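Local coordinates for xylooligosaccharide oxidase (Myceliophthora thermophila, PDB 5L6G), which oxidises the C1 hydroxyl of xylooligosaccharides and related sugars to lactones, passing the electrons through a bicovalently bound FAD to oxygen, which becomes hydrogen peroxide, at residues S95-G100 / N450-G455; E340-K345 / E412-S417; L456-A461 / L485-Q490. One frame throughout, in Å; residues are numbered along the deposited sequence.

Contact 1. Residues S95-G100 / N450-G455; sequences SYASFG and NYADPG. With FAD (flavin-adenine dinucleotide), chain D; XYP (beta-D-xylopyranose), chain H.
In the xylose pocket beside the flavin, Tyr-96 and Tyr-451 lie side by side, their near-parallel rings (26°) slid so far that they barely overlap. With CG beside the backbone N and anti to the carbonyl carbon (chi1 -73°), Tyr-96 sets its ring alongside Tyr-451, its CE2 3.4 Å from CD1 of Tyr-451, and its OH is hydrogen-bonded to Glu-412 OE2. The OH of Tyr-451, an experimentally identified substrate-binding residue, makes a very short 2.5 Å hydrogen bond to O1 of the sugar. Farther along the two loops, small residues let the backbones come close: Ala-452 CB rests 3.9 Å from Ala-97 CB and touches Phe-99, and Pro-454 packs on Ala-97. A water joins both backbones and the flavin ribityl chain, accepting from Tyr-96 N and Ala-452 N and hydrogen-bonded to FAD O3'. Asn-450 OD1 accepts from FAD O4' (2.7 Å), and Ser-95 N donates to the phosphate oxygen O2A. A leucine in place of Tyr-96 would probably leave Glu-412 without its hydroxyl partner and the Tyr-451 ring less supported. Loop 95-100 follows strand 87-90, loop 450-455 leads into helix 458-466, and strand 341-349 touches both tyrosines.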
loop_
_atom_site.group_PDB
_atom_site.type_symbol
_atom_site.label_atom_id
_atom_site.label_comp_id
_atom_site.label_asym_id
_atom_site.label_seq_id
_atom_site.Cartn_x
_atom_site.Cartn_y
_atom_site.Cartn_z
ATOM N N SER A 95 -4.624 -5.468 4.821
ATOM C CA SER A 95 -4.399 -4.433 5.829
ATOM C C SER A 95 -3.536 -4.981 6.972
ATOM O O SER A 95 -3.892 -5.958 7.610
ATOM C CB SER A 95 -5.704 -3.946 6.430
ATOM O OG SER A 95 -5.417 -3.105 7.527
ATOM N N TYR A 96 -2.452 -4.289 7.287
ATOM C CA TYR A 96 -1.594 -4.715 8.397
ATOM C C TYR A 96 -2.306 -4.583 9.765
ATOM O O TYR A 96 -1.847 -5.127 10.783
ATOM C CB TYR A 96 -0.323 -3.896 8.394
ATOM C CG TYR A 96 0.673 -4.219 7.278
ATOM C CD1 TYR A 96 0.383 -5.129 6.252
ATOM C CD2 TYR A 96 1.901 -3.602 7.262
ATOM C CE1 TYR A 96 1.318 -5.401 5.256
ATOM C CE2 TYR A 96 2.838 -3.873 6.284
ATOM C CZ TYR A 96 2.542 -4.767 5.282
ATOM O OH TYR A 96 3.466 -5.036 4.305
ATOM N N ALA A 97 -3.401 -3.829 9.787
ATOM C CA ALA A 97 -4.180 -3.600 11.003
ATOM C C ALA A 97 -5.536 -4.304 10.918
ATOM O O ALA A 97 -6.408 -4.125 11.774
ATOM C CB ALA A 97 -4.385 -2.110 11.189
ATOM N N SER A 98 -5.711 -5.099 9.864
ATOM C CA SER A 98 -6.971 -5.803 9.606
ATOM C C SER A 98 -8.151 -4.853 9.491
ATOM O O SER A 98 -9.279 -5.207 9.875
ATOM C CB SER A 98 -7.245 -6.868 10.686
ATOM O OG SER A 98 -6.209 -7.840 10.750
ATOM N N PHE A 99 -7.909 -3.673 8.930
ATOM C CA PHE A 99 -8.982 -2.700 8.738
ATOM C C PHE A 99 -10.078 -3.114 7.751
ATOM O O PHE A 99 -11.188 -2.589 7.831
ATOM C CB PHE A 99 -8.423 -1.334 8.373
ATOM C CG PHE A 99 -7.659 -0.640 9.482
ATOM C CD1 PHE A 99 -7.915 -0.894 10.842
ATOM C CD2 PHE A 99 -6.728 0.331 9.152
ATOM C CE1 PHE A 99 -7.223 -0.213 11.835
ATOM C CE2 PHE A 99 -6.050 1.020 10.135
ATOM C CZ PHE A 99 -6.291 0.747 11.471
ATOM N N GLY A 100 -9.786 -4.054 6.842
ATOM C CA GLY A 100 -10.800 -4.622 5.949
ATOM C C GLY A 100 -11.810 -5.459 6.701
ATOM O O GLY A 100 -12.918 -5.646 6.235
ATOM N N ASN A 450 -0.914 2.270 3.739
ATOM C CA ASN A 450 -0.781 0.955 3.161
ATOM C C ASN A 450 0.107 0.043 4.005
ATOM O O ASN A 450 0.099 -1.163 3.817
ATOM C CB ASN A 450 -0.341 1.025 1.704
ATOM C CG ASN A 450 -1.524 1.109 0.761
ATOM O OD1 ASN A 450 -2.649 0.840 1.164
ATOM N ND2 ASN A 450 -1.275 1.475 -0.491
ATOM N N TYR A 451 0.848 0.618 4.952
ATOM C CA TYR A 451 1.474 -0.150 6.040
ATOM C C TYR A 451 0.850 0.301 7.385
ATOM O O TYR A 451 1.503 0.884 8.271
ATOM C CB TYR A 451 2.974 0.033 6.044
ATOM C CG TYR A 451 3.649 -0.284 4.728
ATOM C CD1 TYR A 451 3.335 -1.423 4.016
ATOM C CD2 TYR A 451 4.579 0.578 4.180
ATOM C CE1 TYR A 451 3.955 -1.709 2.803
ATOM C CE2 TYR A 451 5.180 0.305 2.959
ATOM C CZ TYR A 451 4.862 -0.833 2.279
ATOM O OH TYR A 451 5.461 -1.117 1.061
ATOM N N ALA A 452 -0.421 -0.010 7.515
ATOM C CA ALA A 452 -1.242 0.519 8.586
ATOM C C ALA A 452 -0.710 0.106 9.946
ATOM O O ALA A 452 -0.450 -1.059 10.179
ATOM C CB ALA A 452 -2.673 0.059 8.426
ATOM N N ASP A 453 -0.546 1.089 10.815
ATOM C CA ASP A 453 0.076 0.891 12.115
ATOM C C ASP A 453 -0.976 1.178 13.188
ATOM O O ASP A 453 -1.227 2.326 13.518
ATOM C CB ASP A 453 1.263 1.850 12.214
ATOM C CG ASP A 453 1.906 1.867 13.585
ATOM O OD1 ASP A 453 1.427 1.156 14.498
ATOM O OD2 ASP A 453 2.876 2.628 13.733
ATOM N N PRO A 454 -1.577 0.127 13.762
ATOM C CA PRO A 454 -2.633 0.356 14.756
ATOM C C PRO A 454 -2.108 0.860 16.093
ATOM O O PRO A 454 -2.900 1.070 17.012
ATOM C CB PRO A 454 -3.279 -1.022 14.902
ATOM C CG PRO A 454 -2.192 -1.982 14.542
ATOM C CD PRO A 454 -1.339 -1.302 13.515
ATOM N N GLY A 455 -0.797 1.064 16.206
ATOM C CA GLY A 455 -0.209 1.686 17.399
ATOM C C GLY A 455 -0.536 3.170 17.500
ATOM O O GLY A 455 -0.440 3.754 18.579
HETATM P PA FAD D . -7.859 -4.753 2.630
HETATM O O1A FAD D . -8.925 -5.562 1.928
HETATM O O2A FAD D . -7.474 -5.202 4.004
HETATM O O5B FAD D . -8.209 -3.222 2.561
HETATM C C5B FAD D . -7.377 -2.192 3.103
HETATM C C4B FAD D . -8.198 -0.946 3.348
HETATM O O4B FAD D . -8.762 -0.502 2.112
HETATM C C3B FAD D . -9.367 -1.188 4.289
HETATM O O3B FAD D . -9.640 -0.003 5.006
HETATM C C2B FAD D . -10.512 -1.472 3.353
HETATM O O2B FAD D . -11.793 -1.260 3.934
HETATM C C1B FAD D . -10.191 -0.540 2.206
HETATM N N9A FAD D . -10.772 -1.041 0.958
HETATM C C8A FAD D . -10.597 -2.225 0.379
HETATM N N7A FAD D . -11.325 -2.316 -0.760
HETATM C C5A FAD D . -11.949 -1.145 -0.881
HETATM C C6A FAD D . -12.899 -0.584 -1.839
HETATM N N6A FAD D . -13.237 -1.357 -2.889
HETATM N N1A FAD D . -13.368 0.658 -1.600
HETATM C C2A FAD D . -12.996 1.401 -0.554
HETATM N N3A FAD D . -12.112 0.939 0.379
HETATM C C4A FAD D . -11.587 -0.310 0.241
HETATM N N1 FAD D . 2.008 -1.829 -0.312
HETATM C C2 FAD D . 2.771 -1.090 -1.177
HETATM O O2 FAD D . 2.548 0.148 -1.287
HETATM N N3 FAD D . 3.729 -1.679 -1.935
HETATM C C4 FAD D . 3.981 -3.009 -1.892
HETATM O O4 FAD D . 4.871 -3.572 -2.590
HETATM C C4X FAD D . 3.202 -3.871 -0.976
HETATM N N5 FAD D . 3.390 -5.218 -0.863
HETATM C C5X FAD D . 2.632 -6.017 -0.022
HETATM C C6 FAD D . 2.812 -7.404 0.066
HETATM C C7 FAD D . 2.025 -8.159 0.950
HETATM C C7M FAD D . 2.267 -9.646 1.029
HETATM C C8 FAD D . 0.946 -7.513 1.775
HETATM C C8M FAD D . 0.028 -8.320 2.686
HETATM C C9 FAD D . 0.778 -6.137 1.659
HETATM C C9A FAD D . 1.585 -5.358 0.809
HETATM N N10 FAD D . 1.435 -3.950 0.699
HETATM C C10 FAD D . 2.199 -3.166 -0.167
HETATM C "C1'" FAD D . 0.444 -3.218 1.479
HETATM C "C2'" FAD D . -0.853 -3.059 0.752
HETATM O "O2'" FAD D . -0.678 -2.008 -0.202
HETATM C "C3'" FAD D . -1.868 -2.613 1.790
HETATM O "O3'" FAD D . -1.963 -3.562 2.859
HETATM C "C4'" FAD D . -3.228 -2.462 1.104
HETATM O "O4'" FAD D . -3.972 -1.435 1.774
HETATM C "C5'" FAD D . -3.947 -3.787 1.113
HETATM O "O5'" FAD D . -5.023 -3.754 0.173
HETATM P P FAD D . -6.102 -4.901 0.270
HETATM O O1P FAD D . -7.260 -4.623 -0.636
HETATM O O2P FAD D . -5.438 -6.235 0.137
HETATM O O3P FAD D . -6.470 -4.844 1.828
HETATM O O1 XYP H . 6.843 -3.109 0.514
HETATM C C1 XYP H . 6.469 -4.484 0.487
HETATM C C2 XYP H . 7.610 -5.301 -0.118
HETATM C C3 XYP H . 7.348 -6.796 0.013
HETATM C C4 XYP H . 7.027 -7.148 1.463
HETATM C C5 XYP H . 5.892 -6.268 2.001
HETATM O O2 XYP H . 7.717 -4.948 -1.497
HETATM O O3 XYP H . 8.453 -7.553 -0.509
HETATM O O4 XYP H . 6.587 -8.509 1.548
HETATM O O5 XYP H . 6.169 -4.883 1.815
HETATM O O HOH W 1 -1.732 -2.130 5.592
#

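Contact 2. Residues E340-K345 / E412-S417; sequences ETFYSK and ELYDRS. With XYP (beta-D-xylopyranose), chain H.
Two neighbouring antiparallel strands of the large sheet at the substrate site meet here, and Phe-342 and Tyr-414 form an offset stack on the face they share with Ser-344 and Arg-416. The ring centroids are 4.4 Å apart and the planes 15° apart, with the hydroxyl of Tyr-414 over the centre of the phenylalanine ring. Phe-342 reaches this place because its CG sits between the backbone N and the carbonyl carbon (chi1 65°). Tyrosine suits the other side of the stack, since its hydroxyl continues past the ring to donate to Glu-340 OE1 at 2.7 Å, meeting it from above the carboxylate plane. That carboxylate lies flat over one face of the Arg-416 guanidinium, the planes 3° apart; OE2 is 3.6 Å from NH1, so the salt bridge is one of charge alone, with no N-H aimed at the oxygen. Arg-416 NE instead donates to a water that also bridges Thr-341 N and Ser-417 O.

The strands belong to the eight-stranded antiparallel sheet, in which 409-417 runs between 341-349 and 374-381. Tyr-343 with Asp-415 and Lys-345 with Leu-413 are hydrogen-bonded pairs. Leu-413 O is gripped twice, by Lys-345 N and by Ser-344 OG (2.8 Å), which arrive from opposite faces of its plane; serine's short side chain lets its hydroxyl reach the partner strand's carbonyl.

On the other face Lys-345 NZ donates to Tyr-343 OH at 3.1 Å; Tyr-343 OH is hydrogen-bonded to Asp-453, and Lys-345 NZ makes salt bridges to Asp-453 and Asp-430. There Leu-413 and the aliphatic part of Lys-345 pack against helix 426-437. At the start of the 412-417 segment, Glu-412, an experimentally identified substrate-binding residue, extends to the xylose, and its OE2 is hydrogen-bonded to Tyr-96.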
loop_
_atom_site.group_PDB
_atom_site.type_symbol
_atom_site.label_atom_id
_atom_site.label_comp_id
_atom_site.label_asym_id
_atom_site.label_seq_id
_atom_site.Cartn_x
_atom_site.Cartn_y
_atom_site.Cartn_z
ATOM N N GLU A 340 0.641 -13.917 8.152
ATOM C CA GLU A 340 1.832 -13.802 8.993
ATOM C C GLU A 340 1.439 -13.154 10.294
ATOM O O GLU A 340 0.339 -12.570 10.409
ATOM C CB GLU A 340 2.921 -12.961 8.316
ATOM C CG GLU A 340 3.329 -13.499 6.965
ATOM C CD GLU A 340 4.401 -12.696 6.279
ATOM O OE1 GLU A 340 4.933 -11.713 6.836
ATOM O OE2 GLU A 340 4.717 -13.066 5.138
ATOM N N THR A 341 2.320 -13.267 11.280
ATOM C CA THR A 341 2.105 -12.634 12.581
ATOM C C THR A 341 3.179 -11.584 12.735
ATOM O O THR A 341 4.359 -11.900 12.718
ATOM C CB THR A 341 2.212 -13.645 13.725
ATOM O OG1 THR A 341 1.259 -14.697 13.515
ATOM C CG2 THR A 341 1.947 -12.996 15.074
ATOM N N PHE A 342 2.783 -10.332 12.901
ATOM C CA PHE A 342 3.757 -9.261 12.878
ATOM C C PHE A 342 3.218 -7.945 13.437
ATOM O O PHE A 342 1.993 -7.765 13.635
ATOM C CB PHE A 342 4.249 -9.048 11.435
ATOM C CG PHE A 342 3.166 -8.566 10.499
ATOM C CD1 PHE A 342 2.284 -9.463 9.924
ATOM C CD2 PHE A 342 3.012 -7.217 10.220
ATOM C CE1 PHE A 342 1.267 -9.024 9.081
ATOM C CE2 PHE A 342 2.002 -6.775 9.359
ATOM C CZ PHE A 342 1.134 -7.682 8.799
ATOM N N TYR A 343 4.170 -7.034 13.673
ATOM C CA TYR A 343 3.895 -5.622 13.875
ATOM C C TYR A 343 4.658 -4.858 12.812
ATOM O O TYR A 343 5.720 -5.283 12.418
ATOM C CB TYR A 343 4.317 -5.152 15.270
ATOM C CG TYR A 343 4.052 -3.682 15.504
ATOM C CD1 TYR A 343 2.810 -3.143 15.274
ATOM C CD2 TYR A 343 5.041 -2.832 15.977
ATOM C CE1 TYR A 343 2.549 -1.797 15.489
ATOM C CE2 TYR A 343 4.789 -1.483 16.205
ATOM C CZ TYR A 343 3.529 -0.973 15.955
ATOM O OH TYR A 343 3.235 0.368 16.158
ATOM N N SER A 344 4.096 -3.753 12.339
ATOM C CA SER A 344 4.755 -2.968 11.307
ATOM C C SER A 344 4.523 -1.487 11.495
ATOM O O SER A 344 3.520 -1.064 12.066
ATOM C CB SER A 344 4.287 -3.419 9.923
ATOM O OG SER A 344 4.785 -2.587 8.902
ATOM N N LYS A 345 5.507 -0.706 11.069
ATOM C CA LYS A 345 5.400 0.737 11.058
ATOM C C LYS A 345 5.879 1.221 9.700
ATOM O O LYS A 345 6.480 0.462 8.896
ATOM C CB LYS A 345 6.223 1.368 12.185
ATOM C CG LYS A 345 5.791 0.975 13.586
ATOM C CD LYS A 345 6.481 1.779 14.689
ATOM C CE LYS A 345 5.854 3.146 14.946
ATOM N NZ LYS A 345 4.575 3.141 15.717
ATOM N N GLU A 412 9.188 0.895 5.119
ATOM C CA GLU A 412 8.412 -0.137 5.749
ATOM C C GLU A 412 9.302 -0.755 6.827
ATOM O O GLU A 412 10.424 -1.169 6.533
ATOM C CB GLU A 412 7.995 -1.225 4.763
ATOM C CG GLU A 412 7.044 -2.238 5.385
ATOM C CD GLU A 412 6.659 -3.365 4.443
ATOM O OE1 GLU A 412 7.250 -3.484 3.333
ATOM O OE2 GLU A 412 5.774 -4.155 4.840
ATOM N N LEU A 413 8.790 -0.797 8.054
ATOM C CA LEU A 413 9.456 -1.464 9.163
ATOM C C LEU A 413 8.564 -2.609 9.597
ATOM O O LEU A 413 7.391 -2.424 9.851
ATOM C CB LEU A 413 9.722 -0.520 10.339
ATOM C CG LEU A 413 10.585 0.739 10.135
ATOM C CD1 LEU A 413 9.798 1.868 9.508
ATOM C CD2 LEU A 413 11.182 1.215 11.455
ATOM N N TYR A 414 9.133 -3.804 9.672
ATOM C CA TYR A 414 8.335 -5.020 9.774
ATOM C C TYR A 414 8.960 -5.928 10.801
ATOM O O TYR A 414 10.148 -6.214 10.736
ATOM C CB TYR A 414 8.304 -5.704 8.417
ATOM C CG TYR A 414 7.154 -6.644 8.159
ATOM C CD1 TYR A 414 5.984 -6.186 7.563
ATOM C CD2 TYR A 414 7.255 -8.000 8.423
ATOM C CE1 TYR A 414 4.933 -7.042 7.285
ATOM C CE2 TYR A 414 6.199 -8.868 8.140
ATOM C CZ TYR A 414 5.047 -8.371 7.558
ATOM O OH TYR A 414 4.009 -9.201 7.235
ATOM N N ASP A 415 8.153 -6.412 11.735
ATOM C CA ASP A 415 8.661 -7.174 12.882
ATOM C C ASP A 415 7.762 -8.401 13.035
ATOM O O ASP A 415 6.641 -8.295 13.516
ATOM C CB ASP A 415 8.653 -6.268 14.116
ATOM C CG ASP A 415 9.009 -6.982 15.400
ATOM O OD1 ASP A 415 9.503 -8.151 15.359
ATOM O OD2 ASP A 415 8.787 -6.351 16.483
ATOM N N ARG A 416 8.257 -9.547 12.578
ATOM C CA ARG A 416 7.444 -10.746 12.369
ATOM C C ARG A 416 7.852 -11.815 13.366
ATOM O O ARG A 416 9.045 -12.026 13.579
ATOM C CB ARG A 416 7.659 -11.281 10.952
ATOM C CG ARG A 416 6.945 -12.587 10.660
ATOM C CD ARG A 416 7.263 -13.086 9.262
ATOM N NE ARG A 416 6.515 -14.301 8.946
ATOM C CZ ARG A 416 6.631 -14.971 7.801
ATOM N NH1 ARG A 416 7.482 -14.574 6.859
ATOM N NH2 ARG A 416 5.924 -16.072 7.611
ATOM N N SER A 417 6.877 -12.465 13.986
ATOM C CA SER A 417 7.173 -13.587 14.872
ATOM C C SER A 417 6.611 -14.860 14.262
ATOM O O SER A 417 5.599 -14.802 13.555
ATOM C CB SER A 417 6.564 -13.362 16.265
ATOM O OG SER A 417 5.165 -13.210 16.210
HETATM O O1 XYP H . 6.843 -3.109 0.514
HETATM C C1 XYP H . 6.469 -4.484 0.487
HETATM C C2 XYP H . 7.610 -5.301 -0.118
HETATM C C3 XYP H . 7.348 -6.796 0.013
HETATM C C4 XYP H . 7.027 -7.148 1.463
HETATM C C5 XYP H . 5.892 -6.268 2.001
HETATM O O2 XYP H . 7.717 -4.948 -1.497
HETATM O O3 XYP H . 8.453 -7.553 -0.509
HETATM O O4 XYP H . 6.587 -8.509 1.548
HETATM O O5 XYP H . 6.169 -4.883 1.815
HETATM O O HOH W 2 4.697 -15.058 10.979
#

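Contact 3. Residues L456-A461 / L485-Q490; sequences LDRAEA and LFYYPQ
Arg-458 lays one face of its guanidinium against the edge of the Tyr-487 ring, the two planes standing 82° apart. CE1 of the tyrosine is 3.5 Å from NH1 and lies toward the rim of the guanidinium, so this is packing of a flat cation on an aromatic edge, without the ring face being used. The arginine gets there because its chain is extended from CG to NE, with CG anti to the backbone N (chi1 -171°), and its methylenes pass the carbonyl of Pro-489, whose O is 3.3 Å from CG. A long aliphatic stem with a charged end suits this position: the stem packs on the backbone, and the head reaches Glu-484 in a salt bridge through NH2 and the carbonyl of Ala-491 through NE. A water hydrogen-bonded to Tyr-487 OH at 2.9 Å also takes a weak bond from NH1.

Gln-490 makes the direct polar link. Its NE2 donates to Leu-456 O at 2.9 Å with an N-H...O angle of 153°, the acceptor lying nearly in the plane of the amide. Glutamine fits because the N-H and the C=O of its amide serve different partners: the same NE2 also donates to the carbonyl of Asp-453, and OE1 is bonded to the hydroxyl of Tyr-465. CG and CD of Gln-490 each lie 3.6 Å from CB of Ala-461, a residue small enough for the glutamine to lie close to the helix.

Asp-457 is the N-cap of that helix, its OD1 accepting from Glu-460 N at 2.8 Å. Within the berberine-like C-terminal region, Arg-458, Ala-461 and Gln-490 join the start of helix 458-466 to the loop following helix 470-480; Leu-456 folds back on Val-464 and Tyr-465, and Leu-485 packs on helix 70-83.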
loop_
_atom_site.group_PDB
_atom_site.type_symbol
_atom_site.label_atom_id
_atom_site.label_comp_id
_atom_site.label_asym_id
_atom_site.label_seq_id
_atom_site.Cartn_x
_atom_site.Cartn_y
_atom_site.Cartn_z
ATOM N N LEU A 456 -0.911 3.786 16.383
ATOM C CA LEU A 456 -1.248 5.215 16.358
ATOM C C LEU A 456 -2.687 5.383 16.803
ATOM O O LEU A 456 -3.568 4.679 16.304
ATOM C CB LEU A 456 -1.119 5.781 14.948
ATOM C CG LEU A 456 0.174 5.468 14.201
ATOM C CD1 LEU A 456 0.006 5.784 12.729
ATOM C CD2 LEU A 456 1.374 6.211 14.807
ATOM N N ASP A 457 -2.937 6.331 17.701
ATOM C CA ASP A 457 -4.324 6.674 18.018
ATOM C C ASP A 457 -4.971 7.382 16.831
ATOM O O ASP A 457 -4.293 7.791 15.876
ATOM C CB ASP A 457 -4.494 7.424 19.361
ATOM C CG ASP A 457 -3.961 8.856 19.363
ATOM O OD1 ASP A 457 -4.015 9.588 18.343
ATOM O OD2 ASP A 457 -3.534 9.276 20.468
ATOM N N ARG A 458 -6.290 7.462 16.860
ATOM C CA ARG A 458 -7.026 7.958 15.717
ATOM C C ARG A 458 -6.575 9.350 15.288
ATOM O O ARG A 458 -6.354 9.587 14.097
ATOM C CB ARG A 458 -8.518 7.963 16.005
ATOM C CG ARG A 458 -9.337 8.253 14.771
ATOM C CD ARG A 458 -10.807 8.023 15.014
ATOM N NE ARG A 458 -11.532 8.292 13.787
ATOM C CZ ARG A 458 -12.829 8.523 13.719
ATOM N NH1 ARG A 458 -13.578 8.522 14.822
ATOM N NH2 ARG A 458 -13.374 8.760 12.530
ATOM N N ALA A 459 -6.420 10.260 16.246
ATOM C CA ALA A 459 -5.982 11.619 15.930
ATOM C C ALA A 459 -4.603 11.644 15.277
ATOM O O ALA A 459 -4.408 12.324 14.256
ATOM C CB ALA A 459 -5.978 12.502 17.170
ATOM N N GLU A 460 -3.647 10.918 15.857
ATOM C CA GLU A 460 -2.315 10.926 15.307
ATOM C C GLU A 460 -2.340 10.309 13.922
ATOM O O GLU A 460 -1.714 10.844 13.019
ATOM C CB GLU A 460 -1.273 10.227 16.188
ATOM C CG GLU A 460 0.144 10.464 15.640
ATOM C CD GLU A 460 1.255 9.759 16.396
ATOM O OE1 GLU A 460 0.979 8.981 17.332
ATOM O OE2 GLU A 460 2.425 9.976 16.014
ATOM N N ALA A 461 -3.074 9.210 13.755
ATOM C CA ALA A 461 -3.056 8.469 12.497
ATOM C C ALA A 461 -3.494 9.347 11.318
ATOM O O ALA A 461 -2.805 9.424 10.280
ATOM C CB ALA A 461 -3.928 7.224 12.603
ATOM N N LEU A 485 -20.517 5.515 8.566
ATOM C CA LEU A 485 -20.843 4.129 8.301
ATOM C C LEU A 485 -19.595 3.293 8.054
ATOM O O LEU A 485 -19.522 2.137 8.483
ATOM C CB LEU A 485 -21.780 4.007 7.097
ATOM C CG LEU A 485 -22.235 2.576 6.821
ATOM C CD1 LEU A 485 -23.173 2.121 7.919
ATOM C CD2 LEU A 485 -22.933 2.467 5.483
ATOM N N PHE A 486 -18.623 3.875 7.360
ATOM C CA PHE A 486 -17.395 3.160 7.001
ATOM C C PHE A 486 -16.280 3.297 8.035
ATOM O O PHE A 486 -15.108 3.190 7.704
ATOM C CB PHE A 486 -16.924 3.627 5.625
ATOM C CG PHE A 486 -17.947 3.410 4.547
ATOM C CD1 PHE A 486 -18.403 2.128 4.262
ATOM C CD2 PHE A 486 -18.452 4.469 3.823
ATOM C CE1 PHE A 486 -19.345 1.903 3.258
ATOM C CE2 PHE A 486 -19.395 4.260 2.830
ATOM C CZ PHE A 486 -19.841 2.977 2.544
ATOM N N TYR A 487 -16.674 3.464 9.289
ATOM C CA TYR A 487 -15.760 3.689 10.386
ATOM C C TYR A 487 -14.783 2.546 10.538
ATOM O O TYR A 487 -15.136 1.388 10.389
ATOM C CB TYR A 487 -16.550 3.858 11.704
ATOM C CG TYR A 487 -15.644 3.877 12.902
ATOM C CD1 TYR A 487 -14.996 5.038 13.271
ATOM C CD2 TYR A 487 -15.358 2.705 13.611
ATOM C CE1 TYR A 487 -14.137 5.065 14.347
ATOM C CE2 TYR A 487 -14.499 2.721 14.694
ATOM C CZ TYR A 487 -13.872 3.903 15.045
ATOM O OH TYR A 487 -12.995 3.955 16.108
ATOM N N TYR A 488 -13.538 2.904 10.820
ATOM C CA TYR A 488 -12.579 2.002 11.405
ATOM C C TYR A 488 -11.709 2.869 12.306
ATOM O O TYR A 488 -11.810 4.084 12.237
ATOM C CB TYR A 488 -11.786 1.222 10.369
ATOM C CG TYR A 488 -11.001 2.027 9.366
ATOM C CD1 TYR A 488 -11.603 2.516 8.213
ATOM C CD2 TYR A 488 -9.657 2.230 9.535
ATOM C CE1 TYR A 488 -10.868 3.209 7.247
ATOM C CE2 TYR A 488 -8.919 2.929 8.588
ATOM C CZ TYR A 488 -9.532 3.421 7.452
ATOM O OH TYR A 488 -8.753 4.084 6.512
ATOM N N PRO A 489 -10.898 2.254 13.175
ATOM C CA PRO A 489 -10.265 3.044 14.249
ATOM C C PRO A 489 -9.281 4.128 13.807
ATOM O O PRO A 489 -8.961 5.005 14.595
ATOM C CB PRO A 489 -9.578 1.973 15.091
ATOM C CG PRO A 489 -10.490 0.786 14.932
ATOM C CD PRO A 489 -10.815 0.808 13.468
ATOM N N GLN A 490 -8.820 4.074 12.556
ATOM C CA GLN A 490 -8.027 5.165 12.001
ATOM C C GLN A 490 -8.690 5.861 10.825
ATOM O O GLN A 490 -8.008 6.465 9.992
ATOM C CB GLN A 490 -6.631 4.670 11.641
ATOM C CG GLN A 490 -5.875 4.172 12.868
ATOM C CD GLN A 490 -4.473 3.711 12.556
ATOM O OE1 GLN A 490 -4.161 3.358 11.420
ATOM N NE2 GLN A 490 -3.621 3.683 13.568
HETATM O O HOH W 3 -12.863 6.542 17.443
#

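Overall arrangement
Contacts 1 and 2 are buried and both touch the xylose, whereas contact 3 is only partly buried and lies farther from the chain centre. Contact 2 is nested within the chain loop closed by contact 1, and probable hydrogen bonds between Tyr-96 and Glu-412 and between Tyr-343 and Asp-453 tie them together. Contact 3 follows contact 1 in sequence and joins it through Gln-490 and the carbonyl of Asp-453, but does not touch contact 2. Their chemistry differs accordingly: two loops meeting through apolar groups, a water and the cofactor in contact 1; regular strand pairing with stacked side chains in contact 2; and a helix start held by amide and guanidinium groups in contact 3.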